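Local structure of CrmK (Actinoalloteichus sp. WH1-2216-6, 5I1V) at residues A[221-226]-A[281-286]; A[226-231]-A[310-315]; A[239-244]-A[354-359]; A[343-348]-A[402-407]. The protein is a flavin-dependent oxidase with covalently bound FAD that takes part in recycling shunt products during caerulomycin biosynthesis. One frame throughout, in Å; residues are numbered along the deposited sequence. Where two conformers were deposited one is given.

Contact 1. Residues A[221-226]-A[281-286]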
# COMPACT_ATOMS: atom_id res chain seq x y z
N ALA A 221 -22.75 -0.97 4.08
CA ALA A 221 -22.32 0.12 3.21
C ALA A 221 -21.39 1.09 3.93
O ALA A 221 -20.48 1.61 3.34
CB ALA A 221 -23.53 0.85 2.63
N SER A 222 -21.61 1.32 5.22
CA SER A 222 -20.78 2.29 5.94
C SER A 222 -20.83 2.03 7.41
O SER A 222 -21.71 1.28 7.87
CB SER A 222 -21.16 3.73 5.59
OG SER A 222 -22.27 4.16 6.29
N PHE A 223 -19.82 2.58 8.09
CA PHE A 223 -19.49 2.30 9.47
C PHE A 223 -19.25 3.59 10.24
O PHE A 223 -18.69 4.55 9.70
CB PHE A 223 -18.18 1.52 9.54
CG PHE A 223 -18.34 0.08 9.19
CD1 PHE A 223 -18.51 -0.29 7.90
CD2 PHE A 223 -18.35 -0.90 10.18
CE1 PHE A 223 -18.72 -1.61 7.56
CE2 PHE A 223 -18.54 -2.21 9.85
CZ PHE A 223 -18.73 -2.57 8.53
N HIS A 224 -19.64 3.58 11.49
CA HIS A 224 -19.17 4.56 12.46
C HIS A 224 -17.86 4.03 13.03
O HIS A 224 -17.79 2.86 13.46
CB HIS A 224 -20.16 4.70 13.63
CG HIS A 224 -21.49 5.26 13.25
ND1 HIS A 224 -21.65 6.57 12.83
CD2 HIS A 224 -22.72 4.71 13.23
CE1 HIS A 224 -22.92 6.79 12.57
NE2 HIS A 224 -23.60 5.68 12.80
N VAL A 225 -16.85 4.89 13.10
CA VAL A 225 -15.52 4.49 13.48
C VAL A 225 -15.12 5.34 14.69
O VAL A 225 -15.46 6.50 14.76
CB VAL A 225 -14.52 4.71 12.32
CG1 VAL A 225 -13.11 4.35 12.77
CG2 VAL A 225 -14.92 3.91 11.06
N ALA A 226 -14.47 4.73 15.65
CA ALA A 226 -13.94 5.45 16.79
C ALA A 226 -12.49 5.04 16.97
O ALA A 226 -12.16 3.85 16.98
CB ALA A 226 -14.74 5.12 18.05
N HIS A 281 -9.13 0.89 18.06
CA HIS A 281 -10.08 1.27 17.03
C HIS A 281 -11.30 0.38 17.11
O HIS A 281 -11.23 -0.80 17.45
CB HIS A 281 -9.48 1.27 15.62
CG HIS A 281 -8.91 -0.04 15.21
ND1 HIS A 281 -7.56 -0.32 15.29
CD2 HIS A 281 -9.49 -1.16 14.73
CE1 HIS A 281 -7.34 -1.55 14.87
NE2 HIS A 281 -8.49 -2.08 14.52
N ALA A 282 -12.45 0.99 16.88
CA ALA A 282 -13.72 0.30 16.89
C ALA A 282 -14.59 0.79 15.76
O ALA A 282 -14.46 1.96 15.31
CB ALA A 282 -14.41 0.46 18.22
N GLN A 283 -15.44 -0.12 15.27
CA GLN A 283 -16.31 0.16 14.17
C GLN A 283 -17.58 -0.61 14.33
O GLN A 283 -17.58 -1.67 14.90
CB GLN A 283 -15.63 -0.18 12.80
CG GLN A 283 -15.31 -1.65 12.63
CD GLN A 283 -14.53 -2.04 11.38
OE1 GLN A 283 -13.47 -1.54 11.11
NE2 GLN A 283 -15.05 -2.99 10.64
N ILE A 284 -18.67 -0.05 13.82
CA ILE A 284 -19.98 -0.67 13.86
C ILE A 284 -20.74 -0.19 12.65
O ILE A 284 -20.69 0.98 12.31
CB ILE A 284 -20.75 -0.34 15.15
CG1 ILE A 284 -22.00 -1.21 15.31
CG2 ILE A 284 -21.03 1.15 15.25
CD1 ILE A 284 -22.76 -1.04 16.64
N PRO A 285 -21.41 -1.10 11.95
CA PRO A 285 -22.15 -0.59 10.80
C PRO A 285 -23.23 0.45 11.16
O PRO A 285 -23.87 0.36 12.20
CB PRO A 285 -22.81 -1.84 10.22
CG PRO A 285 -22.01 -3.00 10.75
CD PRO A 285 -21.57 -2.54 12.12
N VAL A 286 -23.43 1.41 10.27
CA VAL A 286 -24.36 2.51 10.51
C VAL A 286 -25.80 1.96 10.56
O VAL A 286 -26.64 2.53 11.25
CB VAL A 286 -24.20 3.60 9.42
CG1 VAL A 286 -25.36 4.58 9.41
CG2 VAL A 286 -22.89 4.35 9.62
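Strands 222-226 and 281-285 run antiparallel, their directions 154° apart, with Phe223 opposite Pro285 and Val225 opposite Gln283 as non-hydrogen-bonded pairs, while His224 with Ile284 and Ala226 with Ala282 form hydrogen-bonded ones. Both belong to the large antiparallel sheet of what is probably the substrate-binding domain, as in berberine bridge enzyme-type flavoproteins. The two hydrogen-bonded pairs each exchange two N-H...O bonds, and Val286 N prolongs the ladder past Pro285 by donating to Ser222 O over 3.0 Å in a nearly straight bond (172° at the hydrogen).

With CG anti to the carbonyl carbon (chi1 -77°), the Phe223 ring lies alongside Pro285 and points the same way. Pro285 CA makes a CH-pi contact over one ring face, 4.2 Å from the centroid of Phe223 and displaced toward the rim, and Pro285 CG reaches Phe223 CE2 at 3.7 Å. The Gln283 amide meets this ring obliquely, its NE2 3.7 Å from Phe223 CE2, while its OE1 has a weak hydrogen bond to Thr322 on helix 319-326. A serine in place of Phe223 would probably leave a gap beside Pro285 and let the Gln283 amide turn.

On the sheet face of His224 and Ile284, Val286 CG2 stands over the imidazole of His224, 3.6 Å from its centroid. That same methyl, Val286 CG2, also lies 3.4 Å from Ser222 OG.

Contact 2. Residues A[226-231]-A[310-315]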
# COMPACT_ATOMS: atom_id res chain seq x y z
N ALA A 226 -14.47 4.73 15.65
CA ALA A 226 -13.94 5.45 16.79
C ALA A 226 -12.49 5.04 16.97
O ALA A 226 -12.16 3.85 16.98
CB ALA A 226 -14.74 5.12 18.05
N ARG A 227 -11.63 6.03 17.14
CA ARG A 227 -10.22 5.79 17.33
C ARG A 227 -9.91 6.48 18.66
O ARG A 227 -10.28 7.63 18.89
CB ARG A 227 -9.43 6.33 16.15
CG ARG A 227 -10.11 5.99 14.80
CD ARG A 227 -9.17 5.45 13.72
NE ARG A 227 -8.19 6.47 13.35
CZ ARG A 227 -6.87 6.29 13.25
NH1 ARG A 227 -6.31 5.09 13.45
NH2 ARG A 227 -6.10 7.33 12.93
N VAL A 228 -9.32 5.73 19.56
CA VAL A 228 -9.17 6.13 20.94
C VAL A 228 -7.72 5.95 21.29
O VAL A 228 -7.10 5.02 20.83
CB VAL A 228 -10.04 5.24 21.81
CG1 VAL A 228 -10.02 5.69 23.26
CG2 VAL A 228 -11.47 5.28 21.32
N SER A 229 -7.15 6.82 22.12
CA SER A 229 -5.82 6.58 22.68
C SER A 229 -5.78 7.02 24.13
O SER A 229 -6.44 7.99 24.50
CB SER A 229 -4.76 7.34 21.90
OG SER A 229 -5.18 8.67 21.73
N TRP A 230 -5.02 6.30 24.95
CA TRP A 230 -4.84 6.63 26.36
C TRP A 230 -3.36 6.91 26.59
O TRP A 230 -2.51 6.13 26.20
CB TRP A 230 -5.24 5.46 27.26
CG TRP A 230 -6.66 5.09 27.28
CD1 TRP A 230 -7.58 5.42 28.24
CD2 TRP A 230 -7.34 4.25 26.33
NE1 TRP A 230 -8.79 4.86 27.93
CE2 TRP A 230 -8.67 4.14 26.77
CE3 TRP A 230 -6.95 3.62 25.13
CZ2 TRP A 230 -9.64 3.40 26.06
CZ3 TRP A 230 -7.89 2.87 24.45
CH2 TRP A 230 -9.22 2.76 24.92
N SER A 231 -3.03 8.03 27.23
CA SER A 231 -1.62 8.42 27.34
C SER A 231 -0.91 7.53 28.34
O SER A 231 -1.39 7.36 29.48
CB SER A 231 -1.48 9.90 27.74
OG SER A 231 -0.12 10.19 28.07
N PRO A 310 -9.42 9.04 27.90
CA PRO A 310 -8.79 8.87 26.59
C PRO A 310 -9.11 10.00 25.61
O PRO A 310 -10.16 10.62 25.73
CB PRO A 310 -9.46 7.59 26.08
CG PRO A 310 -10.84 7.65 26.66
CD PRO A 310 -10.68 8.30 28.02
N SER A 311 -8.25 10.23 24.62
CA SER A 311 -8.58 11.07 23.48
C SER A 311 -9.31 10.22 22.47
O SER A 311 -8.96 9.08 22.27
CB SER A 311 -7.34 11.57 22.78
OG SER A 311 -6.38 12.07 23.68
N LEU A 312 -10.25 10.81 21.76
CA LEU A 312 -11.16 10.07 20.92
C LEU A 312 -11.51 10.93 19.69
O LEU A 312 -11.75 12.12 19.83
CB LEU A 312 -12.39 9.79 21.78
CG LEU A 312 -13.76 9.49 21.22
CD1 LEU A 312 -13.76 8.10 20.59
CD2 LEU A 312 -14.76 9.54 22.37
N THR A 313 -11.50 10.31 18.51
CA THR A 313 -12.11 10.88 17.32
C THR A 313 -13.13 9.87 16.80
O THR A 313 -12.91 8.65 16.91
CB THR A 313 -11.07 11.18 16.20
OG1 THR A 313 -11.72 11.83 15.11
CG2 THR A 313 -10.47 9.92 15.64
N ARG A 314 -14.24 10.37 16.29
CA ARG A 314 -15.30 9.52 15.75
C ARG A 314 -15.69 10.06 14.40
O ARG A 314 -15.72 11.28 14.22
CB ARG A 314 -16.50 9.50 16.71
CG ARG A 314 -16.19 8.74 18.00
CD ARG A 314 -17.34 8.69 19.01
NE ARG A 314 -18.51 7.97 18.51
CZ ARG A 314 -19.58 7.66 19.24
NH1 ARG A 314 -19.64 7.96 20.53
NH2 ARG A 314 -20.59 7.01 18.67
N ARG A 315 -15.99 9.17 13.45
CA ARG A 315 -16.42 9.60 12.13
C ARG A 315 -17.10 8.43 11.43
O ARG A 315 -17.01 7.31 11.87
CB ARG A 315 -15.23 10.05 11.31
CG ARG A 315 -14.21 8.94 11.03
CD ARG A 315 -12.95 9.45 10.33
NE ARG A 315 -13.31 10.19 9.12
CZ ARG A 315 -12.45 10.78 8.30
NH1 ARG A 315 -11.13 10.69 8.48
NH2 ARG A 315 -12.92 11.45 7.25
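Arg227 N donates to Thr313 O across 2.9 Å, with 168° at the hydrogen, and the CA of Ala226 leans on the same oxygen in a weaker C-H...O contact. The return bond from Thr313 N to Arg227 O and a reciprocal pair between Ser229 and Ser311 complete the ladder. It joins strand 222-231 to 311-318, which is outermost in the large antiparallel sheet within this chain; the segments 226-231 and 311-315 run 172° apart.

On the face bearing Ala226, Val228 and Leu312, apolar groups interlock. Trp230 CG lies anti to the carbonyl carbon (chi1 -66°), which lays the indole alongside Pro310. Pro310 CB sits over its five-membered ring, 3.5 Å from the Trp230 centroid, and Val228 CG1 covers the same indole face over the CZ2-CH2 side of the six-membered ring. These two carbons, Val228 CG1 and Pro310 CB, are only 3.4 Å apart, tighter than ordinary van der Waals contact. Further along, Leu312 CD1 touches Val228 CG2 at 3.7 Å, and Arg314 CG rests on Ala226 CB at 3.9 Å. The guanidinium of Arg314 continues to Ser296 OG and Glu292 O of helix 291-303, whose Met295 and Leu299 also pack on this face. Were Trp230 an alanine, Pro310 CB and Val228 CG1 would probably lose their shared aromatic surface, with a gap opened beside Met280.

On the other face, Thr313 CG2 lies beside Arg227 CB at 3.8 Å, and Arg227 also packs on Pro333 of the second subunit. Trp230 NE1, buried here, has no hydrogen-bonding partner in the model, which implies that the indole is held by dispersion and CH-pi contact rather than through its N-H.

Contact 3. Residues A[239-244]-A[354-359]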
# COMPACT_ATOMS: atom_id res chain seq x y z
N ASP A 239 -5.02 1.41 36.59
CA ASP A 239 -5.79 1.80 35.41
C ASP A 239 -5.60 0.82 34.26
O ASP A 239 -6.57 0.46 33.60
CB ASP A 239 -5.42 3.19 34.90
CG ASP A 239 -5.96 4.30 35.77
OD1 ASP A 239 -6.85 4.02 36.62
OD2 ASP A 239 -5.50 5.45 35.59
N TYR A 240 -4.36 0.42 33.99
CA TYR A 240 -4.15 -0.54 32.91
C TYR A 240 -4.98 -1.80 33.15
O TYR A 240 -5.71 -2.24 32.24
CB TYR A 240 -2.68 -0.89 32.73
CG TYR A 240 -2.48 -1.93 31.65
CD1 TYR A 240 -2.40 -1.54 30.31
CD2 TYR A 240 -2.41 -3.29 31.95
CE1 TYR A 240 -2.22 -2.47 29.32
CE2 TYR A 240 -2.23 -4.23 30.94
CZ TYR A 240 -2.13 -3.80 29.63
OH TYR A 240 -1.99 -4.69 28.58
N VAL A 241 -4.87 -2.38 34.35
CA VAL A 241 -5.56 -3.64 34.68
C VAL A 241 -7.08 -3.46 34.55
O VAL A 241 -7.77 -4.29 33.93
CB VAL A 241 -5.16 -4.20 36.09
CG1 VAL A 241 -6.01 -5.43 36.46
CG2 VAL A 241 -3.67 -4.56 36.13
N ARG A 242 -7.60 -2.36 35.03
CA ARG A 242 -9.04 -2.15 34.96
C ARG A 242 -9.55 -1.96 33.51
O ARG A 242 -10.51 -2.58 33.06
CB ARG A 242 -9.43 -0.95 35.79
CG ARG A 242 -10.93 -0.71 35.77
CD ARG A 242 -11.69 -1.86 36.38
NE ARG A 242 -13.12 -1.63 36.28
CZ ARG A 242 -13.86 -1.01 37.20
NH1 ARG A 242 -13.31 -0.53 38.32
NH2 ARG A 242 -15.16 -0.86 37.00
N LEU A 243 -8.87 -1.09 32.78
CA LEU A 243 -9.17 -0.84 31.37
C LEU A 243 -9.21 -2.10 30.49
O LEU A 243 -10.17 -2.35 29.80
CB LEU A 243 -8.15 0.12 30.78
CG LEU A 243 -8.32 0.34 29.28
CD1 LEU A 243 -9.69 0.93 29.00
CD2 LEU A 243 -7.21 1.21 28.74
N VAL A 244 -8.15 -2.89 30.52
CA VAL A 244 -8.14 -4.15 29.78
C VAL A 244 -9.23 -5.10 30.31
O VAL A 244 -9.87 -5.80 29.52
CB VAL A 244 -6.77 -4.85 29.86
CG1 VAL A 244 -6.86 -6.24 29.25
CG2 VAL A 244 -5.72 -4.01 29.18
N GLU A 354 -3.68 -11.01 37.77
CA GLU A 354 -2.22 -11.24 37.84
C GLU A 354 -1.60 -11.30 36.43
O GLU A 354 -0.55 -10.73 36.19
CB GLU A 354 -1.87 -12.54 38.61
CG GLU A 354 -2.29 -12.57 40.08
CD GLU A 354 -3.73 -13.06 40.30
OE1 GLU A 354 -4.52 -13.16 39.33
OE2 GLU A 354 -4.09 -13.36 41.47
N GLN A 355 -2.26 -11.99 35.49
CA GLN A 355 -1.85 -11.95 34.08
C GLN A 355 -1.72 -10.53 33.57
O GLN A 355 -0.73 -10.19 32.91
CB GLN A 355 -2.82 -12.73 33.21
CG GLN A 355 -2.64 -14.22 33.34
CD GLN A 355 -3.60 -14.99 32.48
OE1 GLN A 355 -4.81 -14.91 32.67
NE2 GLN A 355 -3.08 -15.74 31.51
N LEU A 356 -2.69 -9.68 33.89
CA LEU A 356 -2.63 -8.30 33.46
C LEU A 356 -1.54 -7.48 34.16
O LEU A 356 -0.91 -6.65 33.50
CB LEU A 356 -4.00 -7.62 33.56
CG LEU A 356 -5.06 -8.33 32.73
CD1 LEU A 356 -6.42 -7.64 32.88
CD2 LEU A 356 -4.63 -8.40 31.26
N ALA A 357 -1.27 -7.69 35.44
CA ALA A 357 -0.13 -6.99 36.07
C ALA A 357 1.24 -7.50 35.57
O ALA A 357 2.19 -6.73 35.44
CB ALA A 357 -0.19 -7.04 37.59
N ALA A 358 1.32 -8.79 35.27
CA ALA A 358 2.49 -9.33 34.57
C ALA A 358 2.72 -8.62 33.23
O ALA A 358 3.84 -8.33 32.87
CB ALA A 358 2.33 -10.82 34.36
N ALA A 359 1.65 -8.33 32.50
CA ALA A 359 1.76 -7.66 31.20
C ALA A 359 2.18 -6.25 31.45
O ALA A 359 3.10 -5.77 30.82
CB ALA A 359 0.44 -7.65 30.47
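Leu356 reaches from its helix into the flank of 239-244, and its CB already touches: Val241 CG2 is 4.0 Å from Leu356 CB, with Val241 CG1 slightly farther off. The first torsion sets CG anti to the carbonyl carbon (chi1 -58°), which carries the branch onward to the next turn, where Val244 stands. There the two methyls divide. Leu356 CD1 lies 3.8 Å from the carbonyl oxygen Val241 O and close to Val244 CG1, whereas Leu356 CD2 meets Val244 CG1 at 3.7 Å. Val241 O is not left to the methyl alone, since Ser245 OG hydrogen-bonds to it within the same helix.

Helices 237-253 and 353-364, which hold these segments, pack on one face of the large antiparallel sheet of the probable substrate-binding domain: Val244 and Leu356 both touch Tyr377, and Ala359 touches Met375, on strand 374-379. The axes of segments 239-244 and 354-359 approach to 9.3 Å, 126° apart, and no hydrogen bond links these two segments.

Tyr240 meets the backbone of the same leucine instead. Leu356 O sits at the edge of the phenol ring, near its plane, 3.8 Å from Tyr240 CE2. One face of this ring is covered from within its own helix by Val244 CG2, 3.6 Å above the plane. At the far end of the ring, Tyr240 OH comes within 4.3 Å of Ala359 CB, and the side chain also touches Leu363, one turn farther along the second helix.

Contact 4. Residues A[343-348]-A[402-407]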
# COMPACT_ATOMS: atom_id res chain seq x y z
N LYS A 343 3.80 -13.47 18.10
CA LYS A 343 3.25 -14.58 18.84
C LYS A 343 1.71 -14.40 18.89
O LYS A 343 1.18 -13.34 18.62
CB LYS A 343 3.84 -14.63 20.27
CG LYS A 343 5.35 -14.83 20.32
CD LYS A 343 5.84 -14.94 21.75
CE LYS A 343 7.30 -15.33 21.80
NZ LYS A 343 7.46 -16.81 21.92
N SER A 344 1.03 -15.45 19.27
CA SER A 344 -0.39 -15.54 19.20
C SER A 344 -0.90 -16.35 20.37
O SER A 344 -0.22 -17.27 20.83
CB SER A 344 -0.71 -16.22 17.86
OG SER A 344 -1.84 -17.04 17.92
N ALA A 345 -2.08 -16.00 20.87
CA ALA A 345 -2.77 -16.74 21.96
C ALA A 345 -4.27 -16.37 21.88
O ALA A 345 -4.64 -15.20 21.90
CB ALA A 345 -2.19 -16.43 23.36
N ASP A 346 -5.12 -17.36 21.79
CA ASP A 346 -6.56 -17.12 21.70
C ASP A 346 -7.27 -17.54 22.95
O ASP A 346 -6.87 -18.49 23.58
CB ASP A 346 -7.11 -17.87 20.48
CG ASP A 346 -6.46 -17.40 19.20
OD1 ASP A 346 -5.74 -16.33 19.27
OD2 ASP A 346 -6.65 -18.08 18.16
N LEU A 347 -8.35 -16.81 23.28
CA LEU A 347 -8.99 -16.84 24.61
C LEU A 347 -10.47 -17.11 24.45
O LEU A 347 -11.10 -16.67 23.47
CB LEU A 347 -8.88 -15.48 25.30
CG LEU A 347 -7.50 -14.99 25.74
CD1 LEU A 347 -7.56 -13.51 26.06
CD2 LEU A 347 -7.00 -15.78 26.95
N ARG A 348 -11.04 -17.81 25.42
CA ARG A 348 -12.51 -17.95 25.50
C ARG A 348 -12.97 -17.52 26.90
O ARG A 348 -14.14 -17.65 27.24
CB ARG A 348 -12.97 -19.37 25.18
CG ARG A 348 -12.30 -20.42 26.07
CD ARG A 348 -12.47 -21.85 25.56
NE ARG A 348 -13.82 -22.31 25.81
CZ ARG A 348 -14.80 -22.36 24.91
NH1 ARG A 348 -14.63 -22.00 23.63
NH2 ARG A 348 -16.00 -22.80 25.30
N THR A 402 -5.53 -12.77 20.65
CA THR A 402 -4.48 -11.87 21.08
C THR A 402 -3.23 -12.16 20.24
O THR A 402 -2.99 -13.29 19.82
CB THR A 402 -4.12 -11.98 22.59
OG1 THR A 402 -3.28 -13.12 22.80
CG2 THR A 402 -5.40 -12.03 23.46
N PHE A 403 -2.46 -11.11 20.03
CA PHE A 403 -1.36 -11.05 19.11
C PHE A 403 -0.27 -10.24 19.84
O PHE A 403 -0.59 -9.30 20.57
CB PHE A 403 -1.88 -10.33 17.87
CG PHE A 403 -0.85 -10.08 16.82
CD1 PHE A 403 -0.26 -11.15 16.15
CD2 PHE A 403 -0.47 -8.80 16.49
CE1 PHE A 403 0.70 -10.92 15.17
CE2 PHE A 403 0.48 -8.57 15.50
CZ PHE A 403 1.07 -9.63 14.84
N TYR A 404 0.99 -10.64 19.67
CA TYR A 404 2.15 -10.00 20.25
C TYR A 404 3.11 -9.73 19.11
O TYR A 404 3.28 -10.60 18.23
CB TYR A 404 2.88 -10.93 21.21
CG TYR A 404 2.05 -11.41 22.36
CD1 TYR A 404 0.95 -12.24 22.18
CD2 TYR A 404 2.39 -11.05 23.66
CE1 TYR A 404 0.22 -12.70 23.27
CE2 TYR A 404 1.64 -11.49 24.73
CZ TYR A 404 0.57 -12.29 24.55
OH TYR A 404 -0.11 -12.74 25.67
N MET A 405 3.69 -8.53 19.07
CA MET A 405 4.64 -8.20 18.03
C MET A 405 5.74 -7.23 18.53
O MET A 405 5.49 -6.40 19.42
CB MET A 405 3.89 -7.74 16.78
CG MET A 405 4.02 -6.30 16.30
SD MET A 405 4.85 -6.12 14.66
CE MET A 405 4.31 -7.53 13.69
N VAL A 406 6.95 -7.42 17.99
CA VAL A 406 8.08 -6.49 18.14
C VAL A 406 8.61 -6.36 16.74
O VAL A 406 8.67 -7.37 15.99
CB VAL A 406 9.21 -6.98 19.08
CG1 VAL A 406 8.80 -6.90 20.52
CG2 VAL A 406 9.59 -8.41 18.80
N ALA A 407 8.85 -5.11 16.34
CA ALA A 407 9.43 -4.77 15.02
C ALA A 407 10.61 -3.84 15.22
O ALA A 407 10.57 -2.91 16.03
CB ALA A 407 8.41 -4.15 14.14
O HOH W 1 -3.91 -15.01 17.87
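Backbone hydrogen bonds pair Lys343 with Tyr404 and Ala345 with Thr402, two bonds to each pair, in an antiparallel ladder whose strands differ in direction by 165°. The ladder belongs to the large sheet of the berberine bridge enzyme type of fold: the face of Ser344 and Phe403 looks toward the flavin, and helix 414-428 covers that of Lys343 and Tyr404. Thr402 N reaches Ala345 O by a bent bond, 133° at the hydrogen.

A side-chain bond reinforces that pair. Thr402 OG1, between its own backbone N and carbonyl carbon (chi1 79°), donates to Ala345 O over 2.6 Å, and this carbonyl is therefore gripped twice by one residue.

Among the charges, Lys343 NZ forms salt bridges with Asp451 and Asp453, while Asp346 OD2 pairs with Lys401, the residue just before Thr402 on its strand.

Apolar contacts are few. Leu347 CD1 meets Thr402 CG2 at 3.7 Å, the two side chains crossing at about a right angle, and Lys343 CB lies 3.9 Å from Tyr404 CB.

Aromatic contacts centre on Tyr425, which meets the Tyr404 ring edge to face and has a cation-pi contact with Lys343.

A water adds a further link between the strands, sharing Thr402 O with Ala345 N. It accepts from Ser344 OG at 2.9 Å and donates to Asp346 OD1 at 2.7 Å. Ser344 OG is hydrogen-bonded as well to the backbone N of FAD-binding Tyr446. The second donation of the water goes to Thr402 O, 2.8 Å away.

In the fold
Contacts 1, 2 and 4 belong to one antiparallel sheet, and contact 3 joins two helices packed on it. Contacts 1 and 2 share Ala226, on strand 222-231, and are tied again by a probable hydrogen bond of 2.7 Å from Val225 N to Arg315 O. Contact 2 reaches contact 3 through Trp230 CE2, 3.8 Å from Leu243 CD2. Contacts 3 and 4 do not touch; their nearest atoms are about 6 Å apart, although helix 353-364 follows strand 339-347. Contact 4 is nearest the cofactor, with the Phe403 side chain about 7 Å from FAD, against about 10 Å for His281 of contact 1; contact 3 lies away from the annotated sites.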